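Local coordinates for protein probable chitinase (Chromobacterium violaceum, PDB 5JH8) that probably binds chitin and hydrolyses it as a TIM-barrel chitinase of glycosyl hydrolase family 18, at residues 163-177 with 195-207. Numbering follows the deposited sequence.
With HIS (histidine), chain F; EDO (1,2-ethanediol), chain C.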
loop_
_atom_site.group_PDB
_atom_site.type_symbol
_atom_site.label_atom_id
_atom_site.label_comp_id
_atom_site.label_asym_id
_atom_site.label_seq_id
_atom_site.Cartn_x
_atom_site.Cartn_y
_atom_site.Cartn_z
ATOM N N LEU A 163 10.087 11.925 4.554
ATOM C CA LEU A 163 9.549 11.010 5.563
ATOM C C LEU A 163 9.646 11.600 6.960
ATOM O O LEU A 163 8.746 11.410 7.788
ATOM C CB LEU A 163 10.260 9.660 5.532
ATOM C CG LEU A 163 9.655 8.605 4.604
ATOM C CD1 LEU A 163 9.698 8.999 3.158
ATOM C CD2 LEU A 163 10.345 7.275 4.807
ATOM N N ARG A 164 10.753 12.271 7.268
ATOM C CA ARG A 164 10.882 12.875 8.590
ATOM C C ARG A 164 9.712 13.812 8.886
ATOM O O ARG A 164 9.085 13.732 9.953
ATOM C CB ARG A 164 12.220 13.603 8.711
ATOM C CG ARG A 164 12.601 13.991 10.127
ATOM C CD ARG A 164 14.012 14.596 10.205
ATOM N NE ARG A 164 15.082 13.602 10.080
ATOM C CZ ARG A 164 15.591 12.909 11.094
ATOM N NH1 ARG A 164 15.153 13.099 12.336
ATOM N NH2 ARG A 164 16.547 12.023 10.867
ATOM N N ALA A 165 9.383 14.694 7.939
ATOM C CA ALA A 165 8.296 15.649 8.154
ATOM C C ALA A 165 6.942 14.942 8.177
ATOM O O ALA A 165 6.087 15.216 9.033
ATOM C CB ALA A 165 8.312 16.736 7.078
ATOM N N LEU A 166 6.723 14.030 7.235
ATOM C CA LEU A 166 5.432 13.367 7.142
ATOM C C LEU A 166 5.179 12.519 8.379
ATOM O O LEU A 166 4.064 12.485 8.909
ATOM C CB LEU A 166 5.397 12.499 5.880
ATOM C CG LEU A 166 5.499 13.237 4.530
ATOM C CD1 LEU A 166 5.707 12.282 3.352
ATOM C CD2 LEU A 166 4.256 14.083 4.297
ATOM N N GLY A 167 6.210 11.804 8.820
ATOM C CA GLY A 167 6.062 10.922 9.954
ATOM C C GLY A 167 5.833 11.652 11.252
ATOM O O GLY A 167 5.215 11.103 12.161
ATOM N N ALA A 168 6.344 12.876 11.374
ATOM C CA ALA A 168 6.092 13.651 12.581
ATOM C C ALA A 168 4.637 14.097 12.673
ATOM O O ALA A 168 4.122 14.294 13.773
ATOM C CB ALA A 168 7.018 14.864 12.633
ATOM N N ALA A 169 3.958 14.227 11.541
ATOM C CA ALA A 169 2.594 14.729 11.508
ATOM C C ALA A 169 1.544 13.629 11.526
ATOM O O ALA A 169 0.474 13.797 12.116
ATOM C CB ALA A 169 2.404 15.562 10.243
ATOM N N ALA A 170 1.810 12.514 10.881
ATOM C CA ALA A 170 0.829 11.455 10.735
ATOM C C ALA A 170 0.911 10.462 11.895
ATOM O O ALA A 170 1.899 10.396 12.621
ATOM C CB ALA A 170 1.081 10.739 9.417
ATOM N N ASP A 171 -0.178 9.715 12.086
ATOM C CA ASP A 171 -0.165 8.595 13.017
ATOM C C ASP A 171 0.636 7.427 12.464
ATOM O O ASP A 171 1.345 6.740 13.225
ATOM C CB ASP A 171 -1.587 8.162 13.357
ATOM C CG ASP A 171 -2.333 9.235 14.057
ATOM O OD1 ASP A 171 -2.201 9.300 15.287
ATOM O OD2 ASP A 171 -2.982 10.051 13.373
ATOM N N TYR A 172 0.551 7.190 11.150
ATOM C CA TYR A 172 1.311 6.138 10.506
ATOM C C TYR A 172 1.711 6.585 9.114
ATOM O O TYR A 172 0.953 7.281 8.428
ATOM C CB TYR A 172 0.491 4.866 10.320
ATOM C CG TYR A 172 0.017 4.222 11.588
ATOM C CD1 TYR A 172 0.823 3.306 12.266
ATOM C CD2 TYR A 172 -1.246 4.510 12.122
ATOM C CE1 TYR A 172 0.396 2.688 13.419
ATOM C CE2 TYR A 172 -1.677 3.907 13.270
ATOM C CZ TYR A 172 -0.854 2.986 13.916
ATOM O OH TYR A 172 -1.309 2.376 15.070
ATOM N N LEU A 173 2.894 6.143 8.686
ATOM C CA LEU A 173 3.239 6.087 7.270
ATOM C C LEU A 173 3.058 4.656 6.814
ATOM O O LEU A 173 3.607 3.723 7.421
ATOM C CB LEU A 173 4.676 6.526 6.977
ATOM C CG LEU A 173 5.053 7.908 7.502
ATOM C CD1 LEU A 173 6.426 8.297 7.018
ATOM C CD2 LEU A 173 4.033 8.975 7.089
ATOM N N GLN A 174 2.280 4.486 5.741
ATOM C CA GLN A 174 2.084 3.183 5.107
ATOM C C GLN A 174 3.157 3.108 4.024
ATOM O O GLN A 174 3.020 3.726 2.962
ATOM C CB GLN A 174 0.653 3.051 4.579
ATOM C CG GLN A 174 0.316 1.673 4.055
ATOM C CD GLN A 174 0.454 1.510 2.550
ATOM O OE1 GLN A 174 0.174 2.409 1.766
ATOM N NE2 GLN A 174 0.836 0.309 2.149
ATOM N N ILE A 175 4.239 2.392 4.306
ATOM C CA ILE A 175 5.358 2.320 3.378
ATOM C C ILE A 175 5.048 1.265 2.331
ATOM O O ILE A 175 4.956 0.071 2.649
ATOM C CB ILE A 175 6.669 2.008 4.105
ATOM C CG1 ILE A 175 7.028 3.170 5.031
ATOM C CG2 ILE A 175 7.780 1.728 3.073
ATOM C CD1 ILE A 175 8.367 3.035 5.688
HETATM N N MSE A 176 4.906 1.698 1.084
HETATM C CA MSE A 176 4.469 0.820 0.006
HETATM C C MSE A 176 5.658 -0.004 -0.482
HETATM O O MSE A 176 6.182 0.205 -1.604
HETATM C CB MSE A 176 3.863 1.647 -1.127
HETATM C CG MSE A 176 2.631 2.384 -0.678
HETATM SE SE MSE A 176 1.972 3.671 -1.981
HETATM C CE MSE A 176 2.109 2.563 -3.565
ATOM N N SER A 177 6.111 -0.914 0.384
ATOM C CA SER A 177 7.276 -1.750 0.099
ATOM C C SER A 177 6.901 -2.922 -0.804
ATOM O O SER A 177 7.077 -4.100 -0.471
ATOM C CB SER A 177 7.946 -2.209 1.384
ATOM O OG SER A 177 7.058 -2.809 2.296
ATOM N N TRP A 195 15.825 -5.048 -0.218
ATOM C CA TRP A 195 15.322 -3.715 -0.535
ATOM C C TRP A 195 14.379 -3.204 0.550
ATOM O O TRP A 195 14.478 -2.048 0.979
ATOM C CB TRP A 195 14.632 -3.823 -1.896
ATOM C CG TRP A 195 13.848 -2.663 -2.371
ATOM C CD1 TRP A 195 14.340 -1.545 -2.978
ATOM C CD2 TRP A 195 12.416 -2.523 -2.378
ATOM N NE1 TRP A 195 13.315 -0.709 -3.349
ATOM C CE2 TRP A 195 12.122 -1.281 -2.980
ATOM C CE3 TRP A 195 11.356 -3.326 -1.935
ATOM C CZ2 TRP A 195 10.805 -0.824 -3.150
ATOM C CZ3 TRP A 195 10.060 -2.875 -2.110
ATOM C CH2 TRP A 195 9.794 -1.634 -2.715
HETATM N N MSE A 196 13.454 -4.051 1.007
HETATM C CA MSE A 196 12.516 -3.690 2.057
HETATM C C MSE A 196 13.258 -3.294 3.321
HETATM O O MSE A 196 12.896 -2.310 3.944
HETATM C CB MSE A 196 11.544 -4.845 2.336
HETATM C CG MSE A 196 10.523 -4.514 3.403
HETATM SE SE MSE A 196 9.278 -5.987 3.707
HETATM C CE MSE A 196 8.498 -6.120 1.933
ATOM N N GLU A 197 14.267 -4.078 3.712
ATOM C CA GLU A 197 15.018 -3.760 4.922
ATOM C C GLU A 197 15.794 -2.461 4.761
ATOM O O GLU A 197 15.866 -1.655 5.699
ATOM C CB GLU A 197 15.934 -4.916 5.290
ATOM C CG GLU A 197 15.150 -6.097 5.847
ATOM C CD GLU A 197 15.970 -7.351 6.020
ATOM O OE1 GLU A 197 17.207 -7.245 6.160
ATOM O OE2 GLU A 197 15.370 -8.451 6.011
ATOM N N ASP A 198 16.380 -2.226 3.582
ATOM C CA ASP A 198 17.012 -0.934 3.349
ATOM C C ASP A 198 15.998 0.191 3.486
ATOM O O ASP A 198 16.291 1.243 4.064
ATOM C CB ASP A 198 17.641 -0.864 1.957
ATOM C CG ASP A 198 18.872 -1.736 1.802
ATOM O OD1 ASP A 198 19.467 -2.163 2.812
ATOM O OD2 ASP A 198 19.288 -1.961 0.648
ATOM N N ASP A 199 14.801 -0.008 2.930
ATOM C CA ASP A 199 13.777 1.025 3.005
ATOM C C ASP A 199 13.332 1.264 4.444
ATOM O O ASP A 199 13.126 2.413 4.855
ATOM C CB ASP A 199 12.553 0.613 2.186
ATOM C CG ASP A 199 12.822 0.368 0.718
ATOM O OD1 ASP A 199 13.781 0.914 0.147
ATOM O OD2 ASP A 199 11.970 -0.363 0.130
ATOM N N LEU A 200 13.168 0.185 5.222
ATOM C CA LEU A 200 12.748 0.308 6.616
ATOM C C LEU A 200 13.843 0.920 7.478
ATOM O O LEU A 200 13.549 1.731 8.360
ATOM C CB LEU A 200 12.308 -1.047 7.150
ATOM C CG LEU A 200 10.992 -1.575 6.559
ATOM C CD1 LEU A 200 10.762 -2.992 7.049
ATOM C CD2 LEU A 200 9.812 -0.702 6.924
ATOM N N ASP A 201 15.109 0.573 7.230
ATOM C CA ASP A 201 16.206 1.220 7.949
ATOM C C ASP A 201 16.128 2.726 7.750
ATOM O O ASP A 201 16.301 3.514 8.687
ATOM C CB ASP A 201 17.556 0.744 7.393
ATOM C CG ASP A 201 17.914 -0.684 7.753
ATOM O OD1 ASP A 201 17.230 -1.302 8.568
ATOM O OD2 ASP A 201 18.941 -1.167 7.234
ATOM N N TYR A 202 15.923 3.142 6.504
ATOM C CA TYR A 202 15.834 4.554 6.172
ATOM C C TYR A 202 14.659 5.196 6.895
ATOM O O TYR A 202 14.780 6.279 7.478
ATOM C CB TYR A 202 15.693 4.676 4.648
ATOM C CG TYR A 202 15.464 6.072 4.119
ATOM C CD1 TYR A 202 16.519 6.917 3.856
ATOM C CD2 TYR A 202 14.182 6.538 3.876
ATOM C CE1 TYR A 202 16.299 8.188 3.387
ATOM C CE2 TYR A 202 13.949 7.815 3.412
ATOM C CZ TYR A 202 15.012 8.626 3.156
ATOM O OH TYR A 202 14.771 9.900 2.699
ATOM N N ALA A 203 13.502 4.525 6.870
ATOM C CA ALA A 203 12.289 5.074 7.471
ATOM C C ALA A 203 12.420 5.219 8.982
ATOM O O ALA A 203 12.055 6.264 9.524
ATOM C CB ALA A 203 11.086 4.205 7.112
ATOM N N VAL A 204 12.917 4.184 9.679
ATOM C CA VAL A 204 12.910 4.213 11.145
ATOM C C VAL A 204 13.994 5.120 11.706
ATOM O O VAL A 204 13.914 5.532 12.871
ATOM C CB VAL A 204 12.933 2.822 11.808
ATOM C CG1 VAL A 204 11.796 1.945 11.299
ATOM C CG2 VAL A 204 14.262 2.137 11.607
ATOM N N GLU A 205 15.003 5.459 10.912
ATOM C CA GLU A 205 15.924 6.495 11.341
ATOM C C GLU A 205 15.234 7.853 11.386
ATOM O O GLU A 205 15.591 8.711 12.205
ATOM C CB GLU A 205 17.111 6.549 10.379
ATOM C CG GLU A 205 18.132 7.613 10.740
ATOM C CD GLU A 205 19.359 7.563 9.844
ATOM O OE1 GLU A 205 19.837 6.454 9.546
ATOM O OE2 GLU A 205 19.860 8.634 9.433
ATOM N N ARG A 206 14.242 8.058 10.518
ATOM C CA ARG A 206 13.615 9.349 10.304
ATOM C C ARG A 206 12.266 9.497 10.978
ATOM O O ARG A 206 11.811 10.636 11.174
ATOM C CB ARG A 206 13.473 9.588 8.796
ATOM C CG ARG A 206 14.818 9.924 8.157
ATOM C CD ARG A 206 14.884 9.662 6.666
ATOM N NE ARG A 206 16.224 9.944 6.156
ATOM C CZ ARG A 206 17.263 9.126 6.264
ATOM N NH1 ARG A 206 17.144 7.949 6.858
ATOM N NH2 ARG A 206 18.437 9.495 5.764
ATOM N N VAL A 207 11.650 8.384 11.362
ATOM C CA VAL A 207 10.284 8.315 11.861
ATOM C C VAL A 207 10.271 7.319 13.008
ATOM O O VAL A 207 10.881 6.256 12.885
ATOM C CB VAL A 207 9.320 7.838 10.766
ATOM C CG1 VAL A 207 7.903 7.817 11.297
ATOM C CG2 VAL A 207 9.431 8.727 9.561
HETATM N N HIS F . -1.257 0.847 -6.587
HETATM C CA HIS F . -2.553 1.290 -6.081
HETATM C C HIS F . -3.391 1.846 -7.224
HETATM O O HIS F . -2.872 2.269 -8.265
HETATM C CB HIS F . -2.371 2.336 -4.978
HETATM C CG HIS F . -1.815 1.779 -3.701
HETATM N ND1 HIS F . -1.902 2.448 -2.499
HETATM C CD2 HIS F . -1.149 0.629 -3.443
HETATM C CE1 HIS F . -1.336 1.723 -1.552
HETATM N NE2 HIS F . -0.850 0.624 -2.101
HETATM O OXT HIS F . -4.619 1.871 -7.125
HETATM C C1 EDO C . 17.176 13.561 4.379
HETATM O O1 EDO C . 17.293 12.145 4.568
HETATM C C2 EDO C . 16.225 14.148 5.414
HETATM O O2 EDO C . 15.577 13.091 6.125
HETATM O O HOH W 1 12.485 11.468 2.923
HETATM O O HOH W 2 9.505 11.927 11.948
HETATM O O HOH W 3 17.702 10.172 13.069
HETATM O O HOH W 4 18.738 11.113 8.952
#
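Arg206 O accepts a 2.8 Å hydrogen bond from a water that also donates to Arg164 O, and is approached more weakly by the C-H of Arg164 CA, with CA 3.5 Å away. No direct hydrogen bond joins the two segments, and the polar links between them run through waters. Arg164 swings its CG anti to the backbone N (chi1 -167°) and then bends at chi3, which lays the guanidinium with one face over Arg206 CA. Two waters in the plane of that guanidinium accept from NH2 and pass on to Glu205 O and Glu205 OE2. A further water accepts from Leu163 N and donates to Tyr202 OH, whose hydroxyl is also hydrogen-bonded to Glu153. Arg206 itself is steadied within its helix: the guanidinium lies over Tyr202 CE1, and NH1 donates to Tyr202 O at 3.0 Å, in the carbonyl plane. O1 of a 1,2-ethanediol, probably from the crystallisation liquor, accepts from both NE and NH2 at the guanidinium edge.

Carbon-rich packing fills most of the rest. Val207 CG2 sits 3.3 Å from the carbonyl oxygen Leu163 O and also meets Leu173 CD1, while CG1 rests on Gly167 CA. Leu163 CD2 reaches the edge of the Tyr202 ring and Ala203 CB. Ile175 CD1 lies against Ala203 CB and Leu200 CD2. At the far end, Met196, a selenomethionine, brings CE to 3.4 Å from Ser177 O, and the Trp195 ring edge abuts Ser177 C; Ser177 OG is hydrogen-bonded to Gly215 O.

Helix 193-206 thus covers the outer side of barrel strand 172-176 in a beta-alpha-beta unit, whose Gln174 and Met176 line the bound-histidine pocket. The contact therefore combines a buried aliphatic side with a solvated, arginine-bearing end, where waters bridge the polar groups.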